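Local coordinates for pheromone cOB1/lipoprotein, YaeC family (Enterococcus faecalis, PDB 4EF1) that probably binds methionine as the substrate-binding lipoprotein of an uptake system, its precursor also giving rise to the sex pheromone cOB1, at residues L96-S110 and T147-M161. Numbering follows the deposited sequence. Where two conformers were deposited one is given.
Sequences LQEIPDGSTIYVSSS and TKKLKFNHESDPAIM
Ile105 and Asn153 lie at the middle of a parallel strand pair, 104-108 beside the sheet-edge strand 151-156, where Ile105 N donates to Lys151 O and Ile105 O accepts from Asn153 N at 2.9 Å. Packing is tight on the face of Ile105 and Phe152: Ile105 CG1 meets Leu150 CD1 at 4.0 Å, Leu150 CD2 reaches Ile99 CG2, and helix 114-123 covers Val107 and Phe152. The face bearing Thr104, Tyr106 and Asn153 is more open. There Asn153, with CG anti to its own N (chi1 -177°), lays its amide over the Tyr106 ring, the planes 14° apart and CB 3.9 Å from the ring centroid. Its OD1 accepts from Glu155 N in an Asx turn and also meets a water that bonds to Val107 O and Ser156 N. At the solvent-facing start, Lys148 bends at its last torsion (chi4 -65°), bringing NZ to Ile99 O at 2.7 Å, in that carbonyl's plane, and to Gln97 O from above the plane of the Gln97 carbonyl. Lys151 NZ donates onto a lone pair of Gly102 O, 2.7 Å away, in the type II turn 100-103. At the other end the selenium of selenomethionine Met161 packs on Ser108 CA at 3.7 Å, and strand 104-108 leads on to Ser110, near the bound ligand. Parallel strands joined through a covering helix, with the ligand beyond their C-terminal ends, typify an alpha/beta lobe of a periplasmic-binding-protein fold.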
# COMPACT_ATOMS: atom_id res chain seq x y z
N LEU A 96 -9.52 -6.35 18.97
CA LEU A 96 -10.35 -7.26 18.17
C LEU A 96 -11.23 -8.13 19.05
O LEU A 96 -12.38 -8.35 18.72
CB LEU A 96 -9.50 -8.15 17.24
CG LEU A 96 -8.88 -7.50 16.00
CD1 LEU A 96 -7.91 -8.37 15.22
CD2 LEU A 96 -9.92 -6.98 15.07
N GLN A 97 -10.73 -8.56 20.21
CA GLN A 97 -11.48 -9.47 21.11
C GLN A 97 -12.77 -8.86 21.69
O GLN A 97 -13.73 -9.58 22.00
CB GLN A 97 -10.60 -10.03 22.24
CG GLN A 97 -9.35 -10.79 21.80
CD GLN A 97 -9.64 -11.97 20.85
OE1 GLN A 97 -10.58 -12.74 21.05
NE2 GLN A 97 -8.80 -12.11 19.82
N GLU A 98 -12.78 -7.53 21.80
CA GLU A 98 -13.95 -6.74 22.25
C GLU A 98 -15.05 -6.63 21.22
O GLU A 98 -16.16 -6.30 21.58
CB GLU A 98 -13.54 -5.29 22.60
CG GLU A 98 -12.81 -5.10 23.92
CD GLU A 98 -12.26 -3.68 24.08
OE1 GLU A 98 -12.46 -2.83 23.18
OE2 GLU A 98 -11.64 -3.41 25.12
N ILE A 99 -14.75 -6.85 19.95
CA ILE A 99 -15.75 -6.73 18.87
C ILE A 99 -16.95 -7.70 19.06
O ILE A 99 -16.75 -8.91 19.26
CB ILE A 99 -15.07 -6.90 17.46
CG1 ILE A 99 -14.20 -5.68 17.15
CG2 ILE A 99 -16.05 -7.10 16.34
CD1 ILE A 99 -13.32 -5.82 15.93
N PRO A 100 -18.19 -7.16 19.04
CA PRO A 100 -19.35 -8.02 19.20
C PRO A 100 -19.52 -9.01 18.07
O PRO A 100 -19.13 -8.73 16.93
CB PRO A 100 -20.51 -7.02 19.22
CG PRO A 100 -19.91 -5.74 19.70
CD PRO A 100 -18.53 -5.73 19.14
N ASP A 101 -20.14 -10.13 18.37
CA ASP A 101 -20.47 -11.09 17.33
C ASP A 101 -21.35 -10.43 16.27
O ASP A 101 -22.18 -9.56 16.59
CB ASP A 101 -21.19 -12.33 17.86
CG ASP A 101 -20.28 -13.26 18.68
OD1 ASP A 101 -19.11 -12.90 18.99
OD2 ASP A 101 -20.79 -14.37 18.99
N GLY A 102 -21.16 -10.81 15.03
CA GLY A 102 -21.95 -10.24 13.95
C GLY A 102 -21.61 -8.84 13.52
O GLY A 102 -22.33 -8.26 12.71
N SER A 103 -20.51 -8.28 14.04
CA SER A 103 -20.07 -6.98 13.65
C SER A 103 -19.59 -7.03 12.19
O SER A 103 -19.15 -8.08 11.70
CB SER A 103 -18.92 -6.48 14.56
OG SER A 103 -19.35 -6.28 15.90
N THR A 104 -19.67 -5.89 11.52
CA THR A 104 -19.19 -5.70 10.17
C THR A 104 -17.80 -5.04 10.19
O THR A 104 -17.59 -4.01 10.85
CB THR A 104 -20.18 -4.86 9.33
OG1 THR A 104 -21.49 -5.46 9.39
CG2 THR A 104 -19.69 -4.68 7.85
N ILE A 105 -16.88 -5.65 9.45
CA ILE A 105 -15.54 -5.15 9.24
C ILE A 105 -15.56 -4.55 7.84
O ILE A 105 -16.01 -5.20 6.88
CB ILE A 105 -14.49 -6.28 9.36
CG1 ILE A 105 -14.59 -7.01 10.70
CG2 ILE A 105 -13.06 -5.75 9.12
CD1 ILE A 105 -14.32 -6.15 11.93
N TYR A 106 -15.15 -3.29 7.75
CA TYR A 106 -15.11 -2.53 6.49
C TYR A 106 -13.71 -2.54 5.88
O TYR A 106 -12.73 -2.21 6.56
CB TYR A 106 -15.55 -1.06 6.68
CG TYR A 106 -17.04 -0.87 6.72
CD1 TYR A 106 -17.77 -1.31 7.82
CD2 TYR A 106 -17.75 -0.23 5.66
CE1 TYR A 106 -19.14 -1.14 7.86
CE2 TYR A 106 -19.12 -0.09 5.71
CZ TYR A 106 -19.81 -0.52 6.82
OH TYR A 106 -21.17 -0.36 6.88
N VAL A 107 -13.65 -3.02 4.64
CA VAL A 107 -12.40 -3.07 3.87
C VAL A 107 -12.69 -2.43 2.52
O VAL A 107 -13.86 -2.32 2.10
CB VAL A 107 -11.85 -4.51 3.73
CG1 VAL A 107 -11.61 -5.14 5.10
CG2 VAL A 107 -12.76 -5.37 2.86
N SER A 108 -11.65 -1.94 1.83
CA SER A 108 -11.88 -1.33 0.50
C SER A 108 -12.31 -2.39 -0.54
O SER A 108 -12.26 -3.59 -0.29
CB SER A 108 -10.65 -0.59 -0.02
OG SER A 108 -9.76 -1.49 -0.64
N SER A 109 -12.72 -1.92 -1.71
CA SER A 109 -13.06 -2.78 -2.85
C SER A 109 -11.85 -3.37 -3.59
O SER A 109 -12.02 -4.12 -4.55
CB SER A 109 -13.89 -1.96 -3.86
OG SER A 109 -13.15 -0.79 -4.20
N SER A 110 -10.63 -3.04 -3.15
CA SER A 110 -9.42 -3.49 -3.79
C SER A 110 -9.15 -4.93 -3.34
O SER A 110 -8.68 -5.16 -2.24
CB SER A 110 -8.23 -2.57 -3.49
OG SER A 110 -7.04 -2.99 -4.16
N THR A 147 -15.21 -17.22 14.36
CA THR A 147 -15.63 -17.34 15.76
C THR A 147 -16.66 -16.28 16.16
O THR A 147 -17.64 -16.59 16.83
CB THR A 147 -14.40 -17.31 16.70
OG1 THR A 147 -13.51 -18.37 16.31
CG2 THR A 147 -14.80 -17.46 18.17
N LYS A 148 -16.44 -15.04 15.74
CA LYS A 148 -17.36 -13.94 16.06
C LYS A 148 -18.44 -13.72 14.98
O LYS A 148 -19.19 -12.78 15.07
CB LYS A 148 -16.55 -12.64 16.31
CG LYS A 148 -15.79 -12.66 17.60
CD LYS A 148 -15.01 -11.35 17.77
CE LYS A 148 -14.45 -11.21 19.16
NZ LYS A 148 -15.46 -11.10 20.25
N LYS A 149 -18.52 -14.59 13.98
CA LYS A 149 -19.47 -14.47 12.88
C LYS A 149 -19.42 -13.07 12.27
O LYS A 149 -20.43 -12.44 12.02
CB LYS A 149 -20.89 -14.86 13.32
CG LYS A 149 -20.97 -16.32 13.82
CD LYS A 149 -21.96 -16.55 14.96
CE LYS A 149 -22.20 -18.02 15.32
NZ LYS A 149 -22.68 -18.15 16.73
N LEU A 150 -18.20 -12.62 11.99
CA LEU A 150 -17.98 -11.34 11.42
C LEU A 150 -18.52 -11.24 10.00
O LEU A 150 -18.54 -12.22 9.23
CB LEU A 150 -16.49 -10.97 11.48
CG LEU A 150 -15.85 -10.81 12.84
CD1 LEU A 150 -14.35 -10.52 12.67
CD2 LEU A 150 -16.54 -9.72 13.66
N LYS A 151 -19.05 -10.06 9.71
CA LYS A 151 -19.52 -9.71 8.40
C LYS A 151 -18.49 -8.81 7.77
O LYS A 151 -17.72 -8.08 8.47
CB LYS A 151 -20.88 -9.00 8.46
CG LYS A 151 -22.02 -9.82 9.05
CD LYS A 151 -23.24 -8.93 9.31
CE LYS A 151 -24.33 -9.66 10.08
NZ LYS A 151 -23.93 -9.99 11.47
N PHE A 152 -18.45 -8.82 6.44
CA PHE A 152 -17.50 -7.95 5.72
C PHE A 152 -18.18 -7.05 4.68
O PHE A 152 -18.90 -7.52 3.84
CB PHE A 152 -16.42 -8.82 5.06
CG PHE A 152 -15.65 -9.65 6.05
CD1 PHE A 152 -14.49 -9.14 6.64
CD2 PHE A 152 -16.09 -10.90 6.41
CE1 PHE A 152 -13.76 -9.90 7.55
CE2 PHE A 152 -15.38 -11.66 7.34
CZ PHE A 152 -14.21 -11.15 7.91
N ASN A 153 -17.90 -5.75 4.75
CA ASN A 153 -18.33 -4.82 3.70
C ASN A 153 -17.09 -4.37 2.92
O ASN A 153 -16.18 -3.73 3.50
CB ASN A 153 -19.05 -3.65 4.30
CG ASN A 153 -19.59 -2.67 3.27
OD1 ASN A 153 -18.87 -2.19 2.40
ND2 ASN A 153 -20.86 -2.36 3.38
N HIS A 154 -17.07 -4.72 1.63
CA HIS A 154 -15.94 -4.38 0.71
C HIS A 154 -16.37 -3.53 -0.47
O HIS A 154 -15.85 -3.65 -1.59
CB HIS A 154 -15.26 -5.67 0.28
CG HIS A 154 -16.19 -6.68 -0.38
ND1 HIS A 154 -16.70 -6.50 -1.61
CD2 HIS A 154 -16.68 -7.90 0.06
CE1 HIS A 154 -17.48 -7.55 -1.94
NE2 HIS A 154 -17.46 -8.42 -0.94
N GLU A 155 -17.31 -2.61 -0.24
CA GLU A 155 -17.89 -1.79 -1.31
C GLU A 155 -17.15 -0.47 -1.58
O GLU A 155 -17.19 0.02 -2.68
CB GLU A 155 -19.33 -1.44 -0.95
CG GLU A 155 -20.21 -2.64 -0.70
CD GLU A 155 -20.36 -3.48 -1.94
OE1 GLU A 155 -20.91 -2.97 -2.93
OE2 GLU A 155 -19.95 -4.65 -1.92
N SER A 156 -16.49 0.11 -0.58
CA SER A 156 -15.93 1.45 -0.69
C SER A 156 -14.52 1.56 -1.27
O SER A 156 -13.69 0.67 -1.12
CB SER A 156 -15.98 2.13 0.69
OG SER A 156 -17.34 2.36 1.04
N ASP A 157 -14.26 2.69 -1.92
CA ASP A 157 -12.95 2.97 -2.50
C ASP A 157 -11.90 3.12 -1.42
O ASP A 157 -12.20 3.61 -0.34
CB ASP A 157 -12.94 4.28 -3.33
CG ASP A 157 -13.85 4.22 -4.56
OD1 ASP A 157 -14.24 3.13 -5.02
OD2 ASP A 157 -14.18 5.32 -5.05
N PRO A 158 -10.65 2.70 -1.70
CA PRO A 158 -9.58 2.89 -0.78
C PRO A 158 -9.39 4.32 -0.23
O PRO A 158 -9.06 4.49 0.95
CB PRO A 158 -8.35 2.49 -1.61
CG PRO A 158 -8.85 1.45 -2.54
CD PRO A 158 -10.24 1.89 -2.88
N ALA A 159 -9.60 5.33 -1.07
CA ALA A 159 -9.49 6.74 -0.64
C ALA A 159 -10.56 7.17 0.38
O ALA A 159 -10.42 8.21 1.00
CB ALA A 159 -9.53 7.66 -1.85
N ILE A 160 -11.63 6.40 0.58
CA ILE A 160 -12.65 6.86 1.55
C ILE A 160 -12.63 6.07 2.88
O ILE A 160 -13.43 6.36 3.77
CB ILE A 160 -14.09 6.94 0.97
CG1 ILE A 160 -14.80 5.58 0.98
CG2 ILE A 160 -14.11 7.64 -0.40
CD1 ILE A 160 -16.29 5.67 1.20
N MSE A 161 -11.68 5.17 3.06
CA MSE A 161 -11.66 4.32 4.24
C MSE A 161 -11.44 5.15 5.51
O MSE A 161 -12.01 4.81 6.55
CB MSE A 161 -10.62 3.20 4.13
CG MSE A 161 -10.78 2.33 2.88
SE MSE A 161 -12.55 1.70 2.55
CE MSE A 161 -12.78 0.69 4.19
O HOH W 1 -16.04 -0.75 2.33
O HOH W 2 -15.39 0.88 -4.56